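Local coordinates for Alr2269 protein (Nostoc sp., PDB 3MC8) that is probably an Omp85-type protein whose POTRA domains, likely periplasmic, take part in handling outer-membrane protein substrates, at residues G219-I224 with V298-N303. Numbering follows the deposited sequence.
Sequences GVVENI and VNVVVN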
ATOM      1  N   GLY A 219      10.607   3.465   0.926  1.00 47.57           N
ATOM      2  CA  GLY A 219      10.947   4.430   1.961  1.00 46.85           C
ATOM      3  C   GLY A 219      12.244   5.176   1.728  1.00 46.57           C
ATOM      4  O   GLY A 219      13.049   5.421   2.655  1.00 45.86           O
ATOM      5  N   VAL A 220      12.432   5.564   0.481  1.00 47.03           N
ATOM      6  CA  VAL A 220      13.632   6.241   0.081  1.00 46.76           C
ATOM      7  C   VAL A 220      13.673   7.564   0.792  1.00 46.20           C
ATOM      8  O   VAL A 220      12.685   8.264   0.840  1.00 47.24           O
ATOM      9  CB  VAL A 220      13.656   6.437  -1.451  1.00 48.04           C
ATOM     10  CG1 VAL A 220      14.793   7.352  -1.840  1.00 47.34           C
ATOM     11  CG2 VAL A 220      13.783   5.081  -2.149  1.00 45.97           C
ATOM     12  N   VAL A 221      14.823   7.879   1.356  1.00 46.33           N
ATOM     13  CA  VAL A 221      15.064   9.116   2.093  1.00 45.80           C
ATOM     14  C   VAL A 221      15.473  10.204   1.121  1.00 47.76           C
ATOM     15  O   VAL A 221      16.257   9.975   0.245  1.00 48.85           O
ATOM     16  CB  VAL A 221      16.226   8.922   3.049  1.00 44.50           C
ATOM     17  CG1 VAL A 221      16.447  10.155   3.878  1.00 42.63           C
ATOM     18  CG2 VAL A 221      15.970   7.736   3.910  1.00 43.26           C
ATOM     19  N   GLU A 222      14.971  11.402   1.318  1.00 49.49           N
ATOM     20  CA  GLU A 222      15.233  12.522   0.453  1.00 51.69           C
ATOM     21  C   GLU A 222      16.209  13.509   1.085  1.00 52.07           C
ATOM     22  O   GLU A 222      17.084  14.030   0.408  1.00 54.63           O
ATOM     23  CB  GLU A 222      13.911  13.214   0.250  1.00 52.89           C
ATOM     24  CG  GLU A 222      13.864  14.316  -0.758  1.00 57.34           C
ATOM     25  CD  GLU A 222      12.435  14.787  -0.949  1.00 62.11           C
ATOM     26  OE1 GLU A 222      11.596  13.990  -1.464  1.00 63.57           O
ATOM     27  OE2 GLU A 222      12.152  15.937  -0.538  1.00 66.20           O
ATOM     28  N   ASN A 223      16.041  13.799   2.371  1.00 50.91           N
ATOM     29  CA  ASN A 223      16.911  14.720   3.077  1.00 50.15           C
ATOM     30  C   ASN A 223      17.020  14.248   4.508  1.00 46.97           C
ATOM     31  O   ASN A 223      16.094  13.643   5.023  1.00 46.51           O
ATOM     32  CB  ASN A 223      16.348  16.137   3.027  1.00 51.81           C
ATOM     33  CG  ASN A 223      16.769  16.893   1.752  1.00 59.74           C
ATOM     34  OD1 ASN A 223      17.947  17.288   1.605  1.00 66.93           O
ATOM     35  ND2 ASN A 223      15.811  17.102   0.821  1.00 64.21           N
ATOM     36  N   ILE A 224      18.170  14.501   5.118  1.00 44.10           N
ATOM     37  CA  ILE A 224      18.405  14.252   6.513  1.00 41.54           C
ATOM     38  C   ILE A 224      18.769  15.589   7.112  1.00 40.89           C
ATOM     39  O   ILE A 224      19.594  16.290   6.550  1.00 41.40           O
ATOM     40  CB  ILE A 224      19.600  13.305   6.669  1.00 41.20           C
ATOM     41  CG1 ILE A 224      19.286  11.980   5.978  1.00 41.06           C
ATOM     42  CG2 ILE A 224      19.948  13.077   8.148  1.00 37.77           C
ATOM     43  CD1 ILE A 224      20.410  10.957   6.060  1.00 42.06           C
ATOM     44  N   VAL A 298      10.603  10.377   2.004  1.00 54.16           N
ATOM     45  CA  VAL A 298      10.513  10.902   3.337  1.00 51.59           C
ATOM     46  C   VAL A 298      11.722  11.836   3.647  1.00 49.84           C
ATOM     47  O   VAL A 298      12.786  11.764   3.047  1.00 49.60           O
ATOM     48  CB  VAL A 298      10.404   9.708   4.325  1.00 50.75           C
ATOM     49  CG1 VAL A 298      11.633   8.838   4.281  1.00 48.97           C
ATOM     50  CG2 VAL A 298      10.204  10.186   5.697  1.00 51.23           C
ATOM     51  N   ASN A 299      11.527  12.762   4.551  1.00 48.04           N
ATOM     52  CA  ASN A 299      12.606  13.529   5.084  1.00 46.63           C
ATOM     53  C   ASN A 299      12.823  13.044   6.472  1.00 43.94           C
ATOM     54  O   ASN A 299      11.868  12.782   7.163  1.00 44.37           O
ATOM     55  CB  ASN A 299      12.224  14.988   5.102  1.00 47.76           C
ATOM     56  CG  ASN A 299      12.235  15.589   3.721  1.00 51.58           C
ATOM     57  OD1 ASN A 299      12.777  15.007   2.796  1.00 58.46           O
ATOM     58  ND2 ASN A 299      11.632  16.750   3.568  1.00 56.12           N
ATOM     59  N   VAL A 300      14.074  12.893   6.872  1.00 41.39           N
ATOM     60  CA  VAL A 300      14.388  12.443   8.190  1.00 39.29           C
ATOM     61  C   VAL A 300      14.944  13.625   8.944  1.00 39.11           C
ATOM     62  O   VAL A 300      15.710  14.390   8.382  1.00 39.78           O
ATOM     63  CB  VAL A 300      15.393  11.294   8.160  1.00 38.95           C
ATOM     64  CG1 VAL A 300      15.859  10.925   9.569  1.00 34.91           C
ATOM     65  CG2 VAL A 300      14.775  10.090   7.444  1.00 37.13           C
ATOM     66  N   VAL A 301      14.546  13.757  10.208  1.00 37.96           N
ATOM     67  CA  VAL A 301      15.047  14.766  11.094  1.00 37.76           C
ATOM     68  C   VAL A 301      15.616  14.080  12.310  1.00 38.02           C
ATOM     69  O   VAL A 301      14.914  13.298  12.959  1.00 40.15           O
ATOM     70  CB  VAL A 301      13.920  15.706  11.571  1.00 38.45           C
ATOM     71  CG1 VAL A 301      14.440  16.692  12.629  1.00 37.07           C
ATOM     72  CG2 VAL A 301      13.348  16.479  10.397  1.00 38.31           C
ATOM     73  N   VAL A 302      16.868  14.359  12.659  1.00 37.22           N
ATOM     74  CA  VAL A 302      17.404  13.818  13.872  1.00 36.69           C
ATOM     75  C   VAL A 302      17.241  14.923  14.865  1.00 38.23           C
ATOM     76  O   VAL A 302      17.832  16.015  14.700  1.00 40.01           O
ATOM     77  CB  VAL A 302      18.878  13.459  13.765  1.00 36.68           C
ATOM     78  CG1 VAL A 302      19.327  12.838  15.045  1.00 35.63           C
ATOM     79  CG2 VAL A 302      19.128  12.510  12.608  1.00 34.43           C
ATOM     80  N   ASN A 303      16.450  14.651  15.889  1.00 38.38           N
ATOM     81  CA  ASN A 303      16.116  15.616  16.930  1.00 39.63           C
ATOM     82  C   ASN A 303      16.967  15.329  18.140  1.00 40.60           C
ATOM     83  O   ASN A 303      17.081  14.176  18.564  1.00 41.30           O
ATOM     84  CB  ASN A 303      14.646  15.467  17.370  1.00 39.80           C
ATOM     85  CG  ASN A 303      13.687  15.646  16.243  1.00 40.44           C
ATOM     86  OD1 ASN A 303      13.597  16.721  15.648  1.00 43.96           O
ATOM     87  ND2 ASN A 303      12.970  14.592  15.918  1.00 39.28           N
TER
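Val298 meets Val220 and Glu222 through its backbone, while Val300 meets Asn223 and the side chain of Val221. These two valines have the most surface buried by the contact, 72 and 63 Å². Strand 298-303 runs parallel to 221-224, the short axes diverging by 28°. Three backbone hydrogen bonds fix the pairing. Val298 bonds through both its backbone N and its O, which belong to the two peptide groups flanking its CA: the N reaches Val220 O at 3.2 Å, and the O receives the N-H of Glu222, with N and O 2.8 Å apart. The third, from Val300 N to Asn223 O (2.8 Å), is almost straight, 174° at the hydrogen.

The register shows a beta bulge. Val221 pairs with Val298, but Ile224 pairs with Val300, so three steps along one strand match two along the other. Glu222 carries the irregularity, with helix-like backbone angles in an otherwise extended strand, and Val221 and Ile224 consequently fall on the same face of the sheet despite their spacing.

That face also holds Val298 and Val300. Val221 CG1 lies 3.9 Å from Val300 CG2, whereas Val221 CG2 is a more distant 4.5 Å from Val298 CG1. Val298 places CG1 between its own backbone N and carbonyl carbon (chi1 63°), which directs this methyl to Val220 O at 3.6 Å. Asn299 lies on the other face, its side chain crossing that of Glu222; its CA also makes a CA-H...O contact with Asn223 O (3.5 Å), the same oxygen that accepts from Val300.

Glu222 starts toward strand 298-303, with CG anti to its backbone N, and runs on extended, its carboxylate accepting from Thr293 N and Asp294 N in the turn ahead of strand 298-306. With helices 249-253 and 266-277 intervening, the fold reads beta-alpha-alpha-beta-beta, as in POTRA domains; strand 298-306 is central, with 221-229 at one edge and antiparallel 282-291, where Val298 and Val300 touch Leu289, at the other.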